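Local coordinates for hypothetical protein PH0495 (Pyrococcus horikoshii, PDB 1X3L) that catalyses the ATP-dependent phosphorylation of D-glycerate to 2-phosphoglycerate, using magnesium and accepting several other phosphate donors, at residues 92-97 and 109-114; 16-21 and 416-421; 209-214 and 260-265; 278-281 and 285-288. All blocks are in the same frame, centred on the assembly; numbering follows the deposited sequence.

Interaction 1: 92-97 and 109-114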
# COMPACT_ATOMS: atom_id res chain seq x y z
N LYS A 92 -14.26 -10.46 16.57
CA LYS A 92 -14.41 -9.30 17.44
C LYS A 92 -13.71 -8.11 16.80
O LYS A 92 -12.62 -8.25 16.25
CB LYS A 92 -13.81 -9.60 18.81
CG LYS A 92 -13.93 -8.46 19.82
CD LYS A 92 -13.17 -8.80 21.10
CE LYS A 92 -13.36 -7.73 22.17
NZ LYS A 92 -14.76 -7.67 22.66
N VAL A 93 -14.34 -6.94 16.88
CA VAL A 93 -13.76 -5.74 16.31
C VAL A 93 -13.31 -4.72 17.35
O VAL A 93 -14.05 -4.40 18.28
CB VAL A 93 -14.76 -5.04 15.35
CG1 VAL A 93 -14.17 -3.73 14.86
CG2 VAL A 93 -15.08 -5.96 14.18
N ILE A 94 -12.10 -4.22 17.17
CA ILE A 94 -11.53 -3.23 18.08
C ILE A 94 -10.97 -2.06 17.27
O ILE A 94 -10.21 -2.27 16.33
CB ILE A 94 -10.38 -3.83 18.92
CG1 ILE A 94 -10.93 -4.95 19.81
CG2 ILE A 94 -9.73 -2.75 19.76
CD1 ILE A 94 -9.86 -5.67 20.59
N GLU A 95 -11.35 -0.84 17.64
CA GLU A 95 -10.84 0.34 16.95
C GLU A 95 -9.74 0.92 17.83
O GLU A 95 -9.94 1.12 19.03
CB GLU A 95 -11.96 1.37 16.75
CG GLU A 95 -13.19 0.80 16.05
CD GLU A 95 -14.18 1.87 15.61
OE1 GLU A 95 -14.31 2.88 16.33
OE2 GLU A 95 -14.83 1.69 14.57
N ALA A 96 -8.58 1.17 17.24
CA ALA A 96 -7.45 1.68 18.01
C ALA A 96 -6.83 2.95 17.45
O ALA A 96 -7.23 3.44 16.41
CB ALA A 96 -6.39 0.60 18.15
N GLY A 97 -5.83 3.46 18.16
CA GLY A 97 -5.16 4.68 17.75
C GLY A 97 -4.24 4.58 16.55
O GLY A 97 -3.57 3.57 16.33
N ALA A 109 -3.57 -6.14 20.36
CA ALA A 109 -2.44 -7.06 20.33
C ALA A 109 -2.64 -8.18 21.36
O ALA A 109 -2.39 -9.36 21.06
CB ALA A 109 -1.14 -6.31 20.61
N LYS A 110 -3.08 -7.82 22.56
CA LYS A 110 -3.32 -8.81 23.60
C LYS A 110 -4.39 -9.79 23.16
O LYS A 110 -4.28 -11.00 23.41
CB LYS A 110 -3.76 -8.14 24.90
CG LYS A 110 -2.66 -7.39 25.63
CD LYS A 110 -3.19 -6.79 26.92
CE LYS A 110 -2.09 -6.14 27.73
NZ LYS A 110 -1.07 -7.13 28.18
N GLU A 111 -5.42 -9.28 22.49
CA GLU A 111 -6.49 -10.13 21.98
C GLU A 111 -5.93 -11.12 20.97
O GLU A 111 -6.32 -12.29 20.94
CB GLU A 111 -7.57 -9.28 21.31
CG GLU A 111 -8.48 -8.54 22.27
CD GLU A 111 -9.48 -9.45 22.95
OE1 GLU A 111 -9.06 -10.44 23.59
OE2 GLU A 111 -10.69 -9.18 22.85
N ALA A 112 -5.01 -10.65 20.14
CA ALA A 112 -4.39 -11.50 19.13
C ALA A 112 -3.54 -12.60 19.77
O ALA A 112 -3.58 -13.75 19.33
CB ALA A 112 -3.53 -10.66 18.18
N LEU A 113 -2.78 -12.26 20.80
CA LEU A 113 -1.95 -13.26 21.47
C LEU A 113 -2.83 -14.33 22.11
O LEU A 113 -2.51 -15.52 22.10
CB LEU A 113 -1.07 -12.62 22.55
CG LEU A 113 -0.15 -11.46 22.16
CD1 LEU A 113 0.97 -11.38 23.19
CD2 LEU A 113 0.43 -11.66 20.78
N SER A 114 -3.96 -13.89 22.67
CA SER A 114 -4.90 -14.79 23.31
C SER A 114 -5.37 -15.83 22.30
O SER A 114 -5.44 -17.03 22.60
CB SER A 114 -6.10 -14.01 23.84
OG SER A 114 -7.13 -14.88 24.26

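Interaction 2: 16-21 and 416-421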
# COMPACT_ATOMS: atom_id res chain seq x y z
N GLU A 16 -10.57 -1.38 -13.32
CA GLU A 16 -9.95 -2.69 -13.09
C GLU A 16 -8.84 -2.60 -12.04
O GLU A 16 -8.71 -3.48 -11.19
CB GLU A 16 -9.37 -3.25 -14.39
CG GLU A 16 -10.42 -3.82 -15.33
CD GLU A 16 -11.14 -5.02 -14.73
OE1 GLU A 16 -10.47 -6.01 -14.37
OE2 GLU A 16 -12.38 -4.96 -14.62
N ALA A 17 -8.03 -1.55 -12.12
CA ALA A 17 -6.93 -1.37 -11.18
C ALA A 17 -7.47 -1.20 -9.77
O ALA A 17 -6.95 -1.77 -8.82
CB ALA A 17 -6.09 -0.15 -11.57
N ILE A 18 -8.53 -0.40 -9.64
CA ILE A 18 -9.12 -0.16 -8.33
C ILE A 18 -9.75 -1.43 -7.76
O ILE A 18 -9.58 -1.71 -6.58
CB ILE A 18 -10.17 0.96 -8.41
CG1 ILE A 18 -9.49 2.27 -8.83
CG2 ILE A 18 -10.85 1.14 -7.06
CD1 ILE A 18 -10.46 3.41 -9.08
N LYS A 19 -10.45 -2.19 -8.59
CA LYS A 19 -11.08 -3.43 -8.13
C LYS A 19 -10.04 -4.45 -7.67
O LYS A 19 -10.23 -5.14 -6.67
CB LYS A 19 -11.92 -4.06 -9.25
CG LYS A 19 -13.13 -3.23 -9.68
CD LYS A 19 -13.85 -3.89 -10.85
CE LYS A 19 -14.94 -3.00 -11.40
NZ LYS A 19 -15.59 -3.59 -12.61
N ALA A 20 -8.93 -4.55 -8.40
CA ALA A 20 -7.87 -5.49 -8.05
C ALA A 20 -7.19 -5.10 -6.73
O ALA A 20 -6.48 -5.90 -6.12
CB ALA A 20 -6.84 -5.56 -9.17
N ALA A 21 -7.40 -3.85 -6.30
CA ALA A 21 -6.81 -3.37 -5.06
C ALA A 21 -7.82 -3.32 -3.91
O ALA A 21 -7.46 -2.99 -2.78
CB ALA A 21 -6.20 -1.98 -5.27
N LEU A 416 -10.14 13.61 -12.79
CA LEU A 416 -10.66 12.27 -12.56
C LEU A 416 -11.06 12.18 -11.09
O LEU A 416 -10.22 12.31 -10.21
CB LEU A 416 -9.59 11.22 -12.86
CG LEU A 416 -10.10 9.78 -12.71
CD1 LEU A 416 -11.15 9.50 -13.79
CD2 LEU A 416 -8.96 8.80 -12.82
N PHE A 417 -12.35 11.97 -10.85
CA PHE A 417 -12.88 11.84 -9.49
C PHE A 417 -13.37 10.42 -9.29
O PHE A 417 -14.26 9.96 -9.99
CB PHE A 417 -14.07 12.77 -9.29
CG PHE A 417 -13.71 14.21 -9.16
CD1 PHE A 417 -13.44 14.77 -7.91
CD2 PHE A 417 -13.64 15.03 -10.28
CE1 PHE A 417 -13.11 16.12 -7.78
CE2 PHE A 417 -13.32 16.38 -10.17
CZ PHE A 417 -13.06 16.92 -8.91
N THR A 418 -12.80 9.73 -8.31
CA THR A 418 -13.20 8.36 -8.01
C THR A 418 -14.06 8.34 -6.75
O THR A 418 -14.88 7.44 -6.55
CB THR A 418 -11.98 7.46 -7.74
OG1 THR A 418 -11.24 8.01 -6.64
CG2 THR A 418 -11.08 7.39 -8.97
N GLY A 419 -13.87 9.35 -5.90
CA GLY A 419 -14.59 9.37 -4.64
C GLY A 419 -13.86 8.35 -3.79
O GLY A 419 -12.79 7.87 -4.20
N PRO A 420 -14.37 7.99 -2.61
CA PRO A 420 -13.67 7.00 -1.78
C PRO A 420 -13.45 5.68 -2.52
O PRO A 420 -14.35 5.17 -3.19
CB PRO A 420 -14.58 6.85 -0.56
CG PRO A 420 -15.95 7.16 -1.12
CD PRO A 420 -15.66 8.36 -2.00
N THR A 421 -12.25 5.13 -2.39
CA THR A 421 -11.89 3.88 -3.05
C THR A 421 -11.76 2.71 -2.09
O THR A 421 -11.82 1.55 -2.50
CB THR A 421 -10.56 4.03 -3.79
OG1 THR A 421 -9.50 4.20 -2.84
CG2 THR A 421 -10.60 5.23 -4.72

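Interaction 3: 209-214 and 260-265. With EDO (1,2-ethanediol), chain D.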
# COMPACT_ATOMS: atom_id res chain seq x y z
N PRO A 209 5.41 -7.86 11.25
CA PRO A 209 5.15 -8.77 12.37
C PRO A 209 5.24 -10.25 11.99
O PRO A 209 5.36 -11.11 12.87
CB PRO A 209 3.74 -8.36 12.82
CG PRO A 209 3.10 -7.93 11.53
CD PRO A 209 4.19 -7.10 10.89
N THR A 210 5.20 -10.56 10.70
CA THR A 210 5.28 -11.95 10.24
C THR A 210 6.43 -12.22 9.26
O THR A 210 6.48 -13.28 8.63
CB THR A 210 3.96 -12.41 9.56
OG1 THR A 210 3.80 -11.74 8.31
CG2 THR A 210 2.76 -12.10 10.45
N VAL A 211 7.34 -11.26 9.12
CA VAL A 211 8.48 -11.45 8.22
C VAL A 211 9.78 -11.34 9.00
O VAL A 211 9.83 -10.74 10.07
CB VAL A 211 8.49 -10.41 7.07
CG1 VAL A 211 7.27 -10.60 6.18
CG2 VAL A 211 8.51 -9.00 7.65
N LYS A 212 10.84 -11.92 8.44
CA LYS A 212 12.13 -11.89 9.10
C LYS A 212 12.62 -10.46 9.33
O LYS A 212 12.23 -9.54 8.62
CB LYS A 212 13.17 -12.65 8.28
CG LYS A 212 12.87 -14.14 8.12
CD LYS A 212 14.05 -14.89 7.52
CE LYS A 212 14.33 -14.46 6.09
NZ LYS A 212 13.15 -14.69 5.21
N ASP A 213 13.45 -10.31 10.35
CA ASP A 213 14.05 -9.03 10.70
C ASP A 213 15.53 -9.30 10.98
O ASP A 213 15.88 -9.82 12.04
CB ASP A 213 13.40 -8.41 11.94
CG ASP A 213 14.23 -7.27 12.51
OD1 ASP A 213 14.93 -6.59 11.73
OD2 ASP A 213 14.18 -7.04 13.74
N PRO A 214 16.40 -8.96 10.02
CA PRO A 214 17.84 -9.18 10.17
C PRO A 214 18.53 -8.31 11.22
O PRO A 214 19.61 -8.65 11.69
CB PRO A 214 18.37 -8.91 8.76
CG PRO A 214 17.44 -7.86 8.26
CD PRO A 214 16.09 -8.38 8.71
N VAL A 260 4.64 -20.70 8.40
CA VAL A 260 4.03 -19.38 8.22
C VAL A 260 4.35 -18.89 6.81
O VAL A 260 5.51 -18.71 6.45
CB VAL A 260 4.57 -18.36 9.26
CG1 VAL A 260 3.93 -16.99 9.03
CG2 VAL A 260 4.27 -18.84 10.67
N HIS A 261 3.30 -18.65 6.03
CA HIS A 261 3.45 -18.22 4.65
C HIS A 261 2.91 -16.82 4.40
O HIS A 261 1.78 -16.50 4.75
CB HIS A 261 2.72 -19.21 3.74
CG HIS A 261 3.03 -20.64 4.05
ND1 HIS A 261 4.09 -21.31 3.47
CD2 HIS A 261 2.45 -21.52 4.90
CE1 HIS A 261 4.15 -22.54 3.95
NE2 HIS A 261 3.17 -22.69 4.82
N ASN A 262 3.75 -15.99 3.79
CA ASN A 262 3.37 -14.61 3.49
C ASN A 262 2.96 -14.46 2.04
O ASN A 262 3.68 -14.88 1.13
CB ASN A 262 4.54 -13.68 3.83
CG ASN A 262 4.77 -13.56 5.32
OD1 ASN A 262 3.97 -12.96 6.04
ND2 ASN A 262 5.87 -14.14 5.80
N PHE A 263 1.80 -13.86 1.83
CA PHE A 263 1.26 -13.62 0.50
C PHE A 263 0.91 -12.14 0.35
O PHE A 263 0.23 -11.56 1.20
CB PHE A 263 -0.02 -14.43 0.28
CG PHE A 263 0.17 -15.92 0.41
CD1 PHE A 263 0.58 -16.69 -0.68
CD2 PHE A 263 -0.07 -16.56 1.63
CE1 PHE A 263 0.75 -18.07 -0.56
CE2 PHE A 263 0.10 -17.94 1.76
CZ PHE A 263 0.51 -18.69 0.66
N LEU A 264 1.39 -11.52 -0.72
CA LEU A 264 1.08 -10.13 -1.00
C LEU A 264 -0.11 -10.25 -1.96
O LEU A 264 0.05 -10.75 -3.08
CB LEU A 264 2.28 -9.44 -1.67
CG LEU A 264 2.16 -7.95 -2.02
CD1 LEU A 264 1.80 -7.14 -0.78
CD2 LEU A 264 3.48 -7.47 -2.62
N ILE A 265 -1.29 -9.82 -1.53
CA ILE A 265 -2.48 -9.97 -2.37
C ILE A 265 -3.05 -8.70 -3.02
O ILE A 265 -4.01 -8.77 -3.78
CB ILE A 265 -3.61 -10.66 -1.58
CG1 ILE A 265 -4.12 -9.73 -0.47
CG2 ILE A 265 -3.07 -11.96 -0.97
CD1 ILE A 265 -5.41 -10.20 0.17
C1 EDO D . 7.84 -16.56 7.94
O1 EDO D . 8.07 -17.88 7.43
C2 EDO D . 8.94 -15.60 7.47
O2 EDO D . 8.97 -15.54 6.04

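Interaction 4: 278-281 and 285-288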
# COMPACT_ATOMS: atom_id res chain seq x y z
N GLU A 278 -6.81 -6.76 -18.79
CA GLU A 278 -8.04 -6.26 -19.40
C GLU A 278 -7.72 -5.62 -20.75
O GLU A 278 -8.45 -5.80 -21.73
CB GLU A 278 -8.72 -5.25 -18.47
CG GLU A 278 -10.04 -4.68 -18.96
CD GLU A 278 -11.06 -5.75 -19.33
OE1 GLU A 278 -11.06 -6.82 -18.69
OE2 GLU A 278 -11.87 -5.51 -20.25
N ALA A 279 -6.61 -4.89 -20.81
CA ALA A 279 -6.19 -4.25 -22.05
C ALA A 279 -6.04 -5.29 -23.15
O ALA A 279 -6.49 -5.09 -24.28
CB ALA A 279 -4.88 -3.51 -21.84
N GLN A 280 -5.40 -6.41 -22.83
CA GLN A 280 -5.22 -7.47 -23.81
C GLN A 280 -6.56 -8.03 -24.27
O GLN A 280 -6.75 -8.33 -25.44
CB GLN A 280 -4.33 -8.57 -23.23
CG GLN A 280 -2.91 -8.08 -22.97
CD GLN A 280 -2.12 -8.98 -22.04
OE1 GLN A 280 -2.65 -9.48 -21.05
NE2 GLN A 280 -0.84 -9.17 -22.33
N ARG A 281 -7.51 -8.15 -23.34
CA ARG A 281 -8.84 -8.67 -23.69
C ARG A 281 -9.55 -7.72 -24.64
O ARG A 281 -10.36 -8.14 -25.47
CB ARG A 281 -9.69 -8.85 -22.43
CG ARG A 281 -9.14 -9.89 -21.45
CD ARG A 281 -10.15 -10.19 -20.35
NE ARG A 281 -11.42 -10.63 -20.92
CZ ARG A 281 -12.47 -11.03 -20.21
NH1 ARG A 281 -12.42 -11.05 -18.89
NH2 ARG A 281 -13.58 -11.41 -20.84
N LYS A 285 -2.02 -4.58 -27.11
CA LYS A 285 -0.83 -5.24 -26.60
C LYS A 285 -0.63 -4.34 -25.38
O LYS A 285 -0.83 -3.13 -25.47
CB LYS A 285 0.34 -5.10 -27.58
CG LYS A 285 0.28 -6.07 -28.74
CD LYS A 285 0.33 -7.52 -28.26
CE LYS A 285 0.27 -8.51 -29.42
NZ LYS A 285 1.43 -8.36 -30.36
N ALA A 286 -0.25 -4.91 -24.24
CA ALA A 286 -0.07 -4.10 -23.04
C ALA A 286 1.28 -4.37 -22.40
O ALA A 286 1.73 -5.51 -22.35
CB ALA A 286 -1.19 -4.39 -22.04
N TYR A 287 1.90 -3.32 -21.88
CA TYR A 287 3.21 -3.46 -21.25
C TYR A 287 3.31 -2.69 -19.96
O TYR A 287 2.92 -1.52 -19.89
CB TYR A 287 4.29 -2.97 -22.21
CG TYR A 287 4.29 -3.70 -23.53
CD1 TYR A 287 4.92 -4.94 -23.67
CD2 TYR A 287 3.63 -3.17 -24.64
CE1 TYR A 287 4.90 -5.63 -24.88
CE2 TYR A 287 3.60 -3.84 -25.85
CZ TYR A 287 4.23 -5.07 -25.97
OH TYR A 287 4.21 -5.73 -27.18
N ILE A 288 3.83 -3.34 -18.92
CA ILE A 288 4.02 -2.69 -17.64
C ILE A 288 5.46 -2.19 -17.71
O ILE A 288 6.40 -2.98 -17.71
CB ILE A 288 3.84 -3.68 -16.48
CG1 ILE A 288 2.39 -4.17 -16.44
CG2 ILE A 288 4.21 -3.02 -15.16
CD1 ILE A 288 2.13 -5.30 -15.46
O HOH W 1 0.37 -7.68 -24.61

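Interaction 1: 92-97 and 109-114
Glu111, on the helix spanning 103-118, meets both Lys92 and Ile94 of the strand 92-96, by two different parts of its side chain. The apolar part is its CG, which sits 3.6 Å from CD1 of Ile94; the glutamate side chain also touches Val77 of the neighbouring strand 75-81. The polar part comes from the bend at chi2 (-74°), which carries the carboxylate across the lysine chain at about a right angle. There OE2 lies 3.1 Å from Lys92 CD and equally far from Lys92 CE, contacts with the methylenes that precede the ammonium group. The opposite charges lie near each other without pairing, and any attraction is probably weak: the bend at chi4 (67°) leaves Lys92 NZ 4.3 Å from Glu111 OE2, beyond a salt bridge, at the exposed end of the contact. Ile94, by contrast, is buried and also rests on Leu107 of the same helix. Strand 92-96 is an outermost strand of the six-stranded parallel sheet, and the chain passes through helix 103-118 to strand 124-129: a beta-alpha-beta crossover of the kind that builds a Rossmann-like sheet with strand order 3-2-1-4-5-6.

Interaction 2: 16-21 and 416-421
Ile18 and Thr421 bring the two backbones closest, their CA atoms 7.2 Å apart, where the C-terminal part of helix 6-20 faces an irregular segment that follows the short strand 415-416. The pairing joins parts of the chain almost 400 residues apart and illustrates how an N-terminal helix can pack back on a C-terminal domain: helix 6-20 lies beside helix 268-281 and reaches the mixed sheet through Ala17, which touches Phe365, while 416-421 belongs to the MOFRL family region.

Ile18 carries the contact with both of its branches. CG1 stands beside the backbone N (chi1 -63°) and extends to CD1, which approaches the methyl CG2 of Thr418 obliquely at 4.0 Å; the other branch, CG2, lies 4.4 Å from CB of Thr421. The isoleucine thus spreads over two threonines by apolar carbon contacts, with no hydrogen bond across. The hydroxyls are engaged elsewhere: Thr421 OG1 bonds to Thr367 O, and its side chain is about 11 Å from that of Lys58, which probably binds substrate, as in related enzymes. A serine replacing Thr418 would probably leave Ile18 CD1 without its methyl partner and open a gap beside it. At Thr418 the rotation of chi1 (58°) that offers CG2 to the isoleucine also turns OG1 to the loop's own backbone, where it donates to a lone pair of Gly419 O, in the carbonyl plane, at 2.9 Å.

Interaction 3: 209-214 and 260-265
Asn262 reaches from the strand 260-266 to Thr210 and Val211, and its amide answers the hydroxyl and the carbonyl oxygen of the threonine. From CB the side chain leaves with CG beside the backbone N (chi1 -70°), which carries the amide to the loop; CG itself lies 3.6 Å from Thr210 OG1. At the tip the two ends divide the work. OD1 accepts a short bond of 2.6 Å from Thr210 OG1, the hydroxyl lying in the plane of the amide carbonyl and on one of its lone pairs. ND2 donates to Thr210 O at 3.0 Å with an N-H...O angle of 159°; the oxygen stays near the amide plane, although the donor stands 43° above the plane of the peptide carbonyl it meets. The two bonds together settle which end of the amide is which: a flip would set the amide oxygen against the carbonyl of Thr210. Val211 flanks it, with CG1 3.8 Å from Asn262 ND2, the two side chains crossing at about a right angle. A leucine in place of Asn262 would probably leave Thr210 OG1 and the peptide oxygen of Thr210 without these mates. An ethanediol, probably from the crystallisation liquor, lies alongside, its O1 2.9 Å from Val260 O. The strand bearing Asn262 is outermost in the parallel sheet and bonds by its backbone to strand 188-194, where Val191 touches both Thr210 and Asn262; Thr210 also packs on helix 180-183 through Ala182 and on strand 124-129 through Ile127 and Ile129.

Interaction 4: 278-281 and 285-288
Ala279 and Ala286 face each other across a tight helix-to-strand connection, in which helix 268-281 ends and, only three residues later, the chain returns as strand 285-290, an outermost strand of the mixed sheet. The backbones are accordingly close, with the CA atoms of Gln280 and Lys285 5.7 Å apart and those of Ala279 and Ala286 6.2 Å apart.

The apolar contact is methyl against methyl: Ala279 CB meets Ala286 CB at 3.8 Å, both side chains being directed at the opposing segment. Such short side chains suit so close an approach of helix to sheet. Ala286 also touches Ala276 one turn earlier in the helix, and Ala279 reaches Val323 of the adjacent strand. From the flank, Gln280 adds its CG, 4.2 Å from Ala286 CB.

The polar contact is indirect. Lys285 and Tyr287 hold the strand by backbone bonds to strand 322-328, while the intervening Ala286 N takes a water as its partner. Gln280 supplies the other side of this bridge: CG lies beside the backbone N (chi1 -65°), and beyond it the chain runs extended (chi2 163°), carrying the amide past the alanine methyl. The water accepts from both, lying 3.0 Å from Gln280 NE2 and 2.9 Å from Ala286 N.

In the fold
Along the chain, interactions 1, 3 and 4 follow in series, all nested inside the long loop that interaction 2 closes. Interactions 1 and 3, with centres 20 Å apart, reach the two outermost strands of the same six-stranded parallel sheet. Interactions 2 and 4, 18 Å apart between centres, belong to the other half of the protein: helices 6-20 and 268-281 lie together there, and Glu16 CG touches Glu278 CG at 3.8 Å. The passage between the halves is direct, since strand 260-266 of interaction 3 leads straight into helix 268-281 of interaction 4. Packing on helix 268-281 and on 416-421 sets the N-terminal helix against the domain built around the mixed sheet.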